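Local coordinates for disulfide isomerase DsbG N-terminal domain-containing protein (Helicobacter pylori, PDB 3TDG), which probably acts as a periplasmic thiol-disulfide oxidoreductase of the DsbG type, a reductase with a thioredoxin fold that works on protein disulfides, at residues T43-R48 / I66-T71; K72-L77 / A113-Q118. All blocks are in the same frame, centred on the assembly; numbering follows the deposited sequence.

Contact 1 of 2, residues T43-R48 / I66-T71; sequences TNKKVR and IEDPDT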
# COMPACT_ATOMS: atom_id res chain seq x y z
N THR A 43 22.25 14.14 1.32
CA THR A 43 21.43 13.36 0.40
C THR A 43 22.06 13.21 -0.97
O THR A 43 21.63 12.38 -1.77
CB THR A 43 20.04 13.99 0.16
OG1 THR A 43 20.20 15.22 -0.56
CG2 THR A 43 19.34 14.24 1.46
N ASN A 44 23.07 14.03 -1.25
CA ASN A 44 23.58 14.24 -2.59
C ASN A 44 22.49 14.64 -3.61
O ASN A 44 22.58 14.29 -4.79
CB ASN A 44 24.41 13.05 -3.10
CG ASN A 44 25.22 13.42 -4.32
OD1 ASN A 44 25.82 14.49 -4.36
ND2 ASN A 44 25.21 12.58 -5.33
N LYS A 45 21.47 15.35 -3.14
CA LYS A 45 20.49 15.97 -4.03
C LYS A 45 20.58 17.48 -3.88
O LYS A 45 20.48 18.01 -2.77
CB LYS A 45 19.07 15.51 -3.70
CG LYS A 45 18.75 14.11 -4.15
CD LYS A 45 17.39 13.69 -3.63
CE LYS A 45 17.10 12.25 -3.98
NZ LYS A 45 15.69 12.05 -4.36
N LYS A 46 20.80 18.16 -5.00
CA LYS A 46 20.77 19.61 -5.03
C LYS A 46 19.35 20.07 -5.38
O LYS A 46 18.93 19.96 -6.54
CB LYS A 46 21.77 20.17 -6.06
CG LYS A 46 21.82 21.70 -6.10
CD LYS A 46 22.57 22.20 -7.31
CE LYS A 46 22.82 23.69 -7.22
NZ LYS A 46 23.27 24.17 -8.56
N VAL A 47 18.62 20.55 -4.37
CA VAL A 47 17.20 20.93 -4.53
C VAL A 47 17.08 22.33 -5.11
O VAL A 47 17.98 23.16 -4.95
CB VAL A 47 16.40 20.87 -3.17
CG1 VAL A 47 16.47 19.48 -2.56
CG2 VAL A 47 16.89 21.92 -2.18
N ARG A 48 15.98 22.59 -5.79
CA ARG A 48 15.68 23.92 -6.28
C ARG A 48 14.59 24.54 -5.42
O ARG A 48 13.57 23.91 -5.19
CB ARG A 48 15.23 23.84 -7.75
CG ARG A 48 15.15 25.19 -8.46
CD ARG A 48 15.08 25.00 -9.98
NE ARG A 48 13.92 24.21 -10.37
CZ ARG A 48 12.70 24.70 -10.61
NH1 ARG A 48 12.46 26.01 -10.53
NH2 ARG A 48 11.71 23.88 -10.95
N ILE A 66 10.43 23.02 -2.11
CA ILE A 66 11.58 22.72 -2.95
C ILE A 66 11.19 21.70 -4.00
O ILE A 66 10.17 21.03 -3.85
CB ILE A 66 12.82 22.22 -2.11
CG1 ILE A 66 12.55 20.90 -1.38
CG2 ILE A 66 13.35 23.32 -1.16
CD1 ILE A 66 12.71 19.64 -2.29
N GLU A 67 11.99 21.60 -5.06
CA GLU A 67 11.82 20.58 -6.08
C GLU A 67 12.94 19.56 -5.96
O GLU A 67 14.10 19.94 -5.96
CB GLU A 67 11.87 21.20 -7.47
CG GLU A 67 11.63 20.21 -8.59
CD GLU A 67 12.04 20.76 -9.94
OE1 GLU A 67 13.23 21.12 -10.11
OE2 GLU A 67 11.16 20.86 -10.82
N ASP A 68 12.60 18.29 -5.83
CA ASP A 68 13.59 17.21 -5.81
C ASP A 68 14.17 17.09 -7.25
O ASP A 68 13.41 16.96 -8.19
CB ASP A 68 12.91 15.92 -5.36
CG ASP A 68 13.84 14.70 -5.36
OD1 ASP A 68 14.60 14.50 -6.33
OD2 ASP A 68 13.78 13.92 -4.40
N PRO A 69 15.51 17.17 -7.42
CA PRO A 69 16.00 17.19 -8.82
C PRO A 69 15.87 15.84 -9.55
O PRO A 69 16.00 15.81 -10.76
CB PRO A 69 17.48 17.57 -8.65
CG PRO A 69 17.85 16.89 -7.33
CD PRO A 69 16.62 17.15 -6.45
N ASP A 70 15.60 14.76 -8.82
CA ASP A 70 15.46 13.44 -9.44
C ASP A 70 14.00 13.13 -9.82
O ASP A 70 13.72 12.80 -10.97
CB ASP A 70 16.02 12.32 -8.54
CG ASP A 70 17.50 12.54 -8.17
OD1 ASP A 70 17.91 12.16 -7.06
OD2 ASP A 70 18.24 13.10 -9.00
N THR A 71 13.09 13.25 -8.85
CA THR A 71 11.69 12.91 -9.05
C THR A 71 10.86 14.08 -9.58
O THR A 71 9.75 13.87 -10.09
CB THR A 71 11.06 12.45 -7.73
OG1 THR A 71 11.17 13.52 -6.78
CG2 THR A 71 11.76 11.16 -7.18
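Lys45 reaches from the loop after helix 33-43 across to the turn that follows strand 62-67, and each part of its chain finds a partner there. CB rests against the Pro69 ring, 4.0 Å from Pro69 CD. CG, lying opposite the carbonyl carbon (chi1 -75°), passes beside Asp70 OD1, and CD lies near both that oxygen and Asp68 OD2. CE packs 3.2 Å from Asp70 OD1, after which a bend at the last torsion delivers NZ to Asp68 OD2 at 2.7 Å, on the syn lone pair of that oxygen. A longer salt bridge joins NZ to Asp70 OD1, making a three-residue network. The second Asp68 oxygen is engaged within its own turn: OD1 accepts from the backbone N of Asp70 in an Asx turn and from Thr71 N, which comes in from above the carboxylate plane. The aspartate thus organises the turn and holds the lysine at once.

Beyond Pro69, whose CG sits 3.3 Å from Lys46 O, the chains begin to pair. Arg48 and Glu67 form an antiparallel hydrogen-bonded pair, with Glu67 N to Arg48 O at 2.8 Å and the return bond from Arg48 N to Glu67 O longer. Their side chains share one face of the sheet and make a salt bridge. Arg48 NE gives a bond to Glu67 OE1, meeting it from above the carboxylate plane, while Arg48 NH2 bonds Glu67 OE2 weakly; guanidinium and carboxylate stand 75° apart. An apolar contact, Val47 CG1 to Ile66 CD1 at 3.8 Å, lies near Ile39 of helix 33-43. This is the open end of a beta hairpin, where the strand that is outermost within this chain in the four-stranded antiparallel sheet of the N-terminal DsbG domain starts beside its neighbour.

Contact 2 of 2, residues K72-L77 / A113-Q118; sequences KYNIPL and ALNATQ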
# COMPACT_ATOMS: atom_id res chain seq x y z
N LYS A 72 11.40 15.29 -9.45
CA LYS A 72 10.68 16.55 -9.73
C LYS A 72 9.49 16.79 -8.77
O LYS A 72 8.74 17.75 -8.94
CB LYS A 72 10.23 16.67 -11.20
CG LYS A 72 11.31 16.35 -12.25
CD LYS A 72 12.47 17.31 -12.15
CE LYS A 72 13.57 16.92 -13.12
NZ LYS A 72 14.80 17.65 -12.74
N TYR A 73 9.34 15.93 -7.75
CA TYR A 73 8.33 16.14 -6.70
C TYR A 73 8.58 17.44 -5.96
O TYR A 73 9.73 17.82 -5.71
CB TYR A 73 8.30 14.96 -5.72
CG TYR A 73 7.81 13.67 -6.33
CD1 TYR A 73 6.92 13.68 -7.41
CD2 TYR A 73 8.20 12.43 -5.81
CE1 TYR A 73 6.45 12.50 -7.97
CE2 TYR A 73 7.73 11.24 -6.37
CZ TYR A 73 6.87 11.29 -7.45
OH TYR A 73 6.38 10.14 -8.03
N ASN A 74 7.49 18.15 -5.66
CA ASN A 74 7.55 19.36 -4.86
C ASN A 74 7.38 18.96 -3.40
O ASN A 74 6.44 18.25 -3.06
CB ASN A 74 6.46 20.35 -5.24
CG ASN A 74 6.69 21.00 -6.59
OD1 ASN A 74 7.42 20.48 -7.45
ND2 ASN A 74 6.05 22.14 -6.80
N ILE A 75 8.30 19.41 -2.56
CA ILE A 75 8.35 18.97 -1.17
C ILE A 75 8.28 20.21 -0.28
O ILE A 75 9.12 21.10 -0.40
CB ILE A 75 9.66 18.21 -0.85
CG1 ILE A 75 9.92 17.09 -1.89
CG2 ILE A 75 9.67 17.68 0.61
CD1 ILE A 75 8.88 15.93 -1.85
N PRO A 76 7.25 20.28 0.59
CA PRO A 76 7.11 21.37 1.56
C PRO A 76 7.88 21.13 2.85
O PRO A 76 7.89 20.03 3.40
CB PRO A 76 5.59 21.41 1.80
CG PRO A 76 5.17 19.99 1.65
CD PRO A 76 6.02 19.47 0.50
N LEU A 77 8.52 22.20 3.32
CA LEU A 77 9.42 22.18 4.48
C LEU A 77 9.16 23.35 5.42
O LEU A 77 8.68 24.42 4.99
CB LEU A 77 10.87 22.31 3.99
CG LEU A 77 11.35 21.47 2.79
CD1 LEU A 77 12.73 21.96 2.30
CD2 LEU A 77 11.39 20.00 3.18
N ALA A 113 -1.25 17.60 -5.56
CA ALA A 113 -1.86 17.61 -6.89
C ALA A 113 -0.79 17.65 -7.99
O ALA A 113 -0.89 16.92 -8.97
CB ALA A 113 -2.83 18.78 -7.04
N LEU A 114 0.22 18.50 -7.81
CA LEU A 114 1.37 18.56 -8.72
C LEU A 114 2.15 17.24 -8.78
O LEU A 114 2.52 16.80 -9.87
CB LEU A 114 2.30 19.73 -8.36
CG LEU A 114 1.71 21.13 -8.60
CD1 LEU A 114 2.53 22.20 -7.88
CD2 LEU A 114 1.58 21.46 -10.11
N ASN A 115 2.38 16.62 -7.63
CA ASN A 115 3.16 15.37 -7.55
C ASN A 115 2.39 14.18 -8.12
O ASN A 115 2.99 13.30 -8.73
CB ASN A 115 3.60 15.05 -6.11
CG ASN A 115 4.56 16.08 -5.53
OD1 ASN A 115 5.10 16.91 -6.24
ND2 ASN A 115 4.74 16.05 -4.20
N ALA A 116 1.08 14.16 -7.90
CA ALA A 116 0.22 13.14 -8.52
C ALA A 116 0.31 13.19 -10.06
O ALA A 116 0.43 12.15 -10.70
CB ALA A 116 -1.25 13.28 -8.05
N THR A 117 0.29 14.39 -10.63
CA THR A 117 0.45 14.58 -12.09
C THR A 117 1.85 14.17 -12.57
O THR A 117 1.99 13.53 -13.63
CB THR A 117 0.23 16.05 -12.50
OG1 THR A 117 -1.09 16.45 -12.10
CG2 THR A 117 0.35 16.24 -14.01
N GLN A 118 2.88 14.57 -11.82
CA GLN A 118 4.26 14.25 -12.15
C GLN A 118 4.45 12.72 -12.18
O GLN A 118 5.04 12.18 -13.11
CB GLN A 118 5.23 14.92 -11.17
CG GLN A 118 6.70 14.54 -11.37
CD GLN A 118 7.20 14.90 -12.77
OE1 GLN A 118 6.96 16.00 -13.27
NE2 GLN A 118 7.90 13.96 -13.40
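The Tyr73 ring and the Asn115 amide meet obliquely, their planes 47° apart, with neither squarely stacked on the other. Tyr73 CD1 lies 3.8 Å from Asn115 CB, and farther out CE1 comes within 3.6 Å of Asn115 O and 4.0 Å of Gln118 CG, both placed obliquely to the ring. Tyr73 also touches Gln119, the next residue of helix 98-129. The Gln118 amide is turned more steeply still against the ring, and its CD packs on Lys72 CB at 3.8 Å; the lysine chain then leads away to bond Pro69 O through NZ.

The polar core of the contact is the Asn115 amide, which grips the backbone of Asn74 with both ends. OD1 accepts from Asn74 N at 2.8 Å, along a fairly straight N-H. ND2 gives a nearly linear bond, 172° at the hydrogen, to Asn74 O at 3.0 Å, and that oxygen lies almost in the amide plane. With CG anti to the carbonyl carbon (chi1 -64°), the amide projects from the helix toward the start of the strand, and the two bonds together fix its rotation. Asn115 OD1 also comes within 3.4 Å of Tyr73 CA.

Farther along the strand, Pro76 packs on Thr107, Asn108 and Val111, extending the contact back along the same helix. A helix thus lies against the first residues of strand 74-79, joined by one asparagine side chain that bonds both the N-H and the C=O of a strand residue. In this DsbG-like protein it docks the N-terminal antiparallel sheet on the long helix that runs on toward the thioredoxin-fold part.

How the contacts relate
From the N terminus, the chain leaves helix 33-43 and runs up strand 48-54 and back down strand 62-67; contact 1 closes this hairpin loop before contact 2 opens. Then 66-71 leads directly into 72-77, and contact 2 closes a second, longer loop that takes in the rest of the sheet and the first half of helix 98-129. The loops stand in series, neither nested nor crossed, with centres about 12 Å apart. A probable hydrogen bond from Ile75 N to Ile66 O links neighbouring strands 62-67 and 74-79, and another, Asp68 N to Tyr73 O, lies at the turn just past them. Together they tie the outermost strand of this chain, through the sheet, to the long helix.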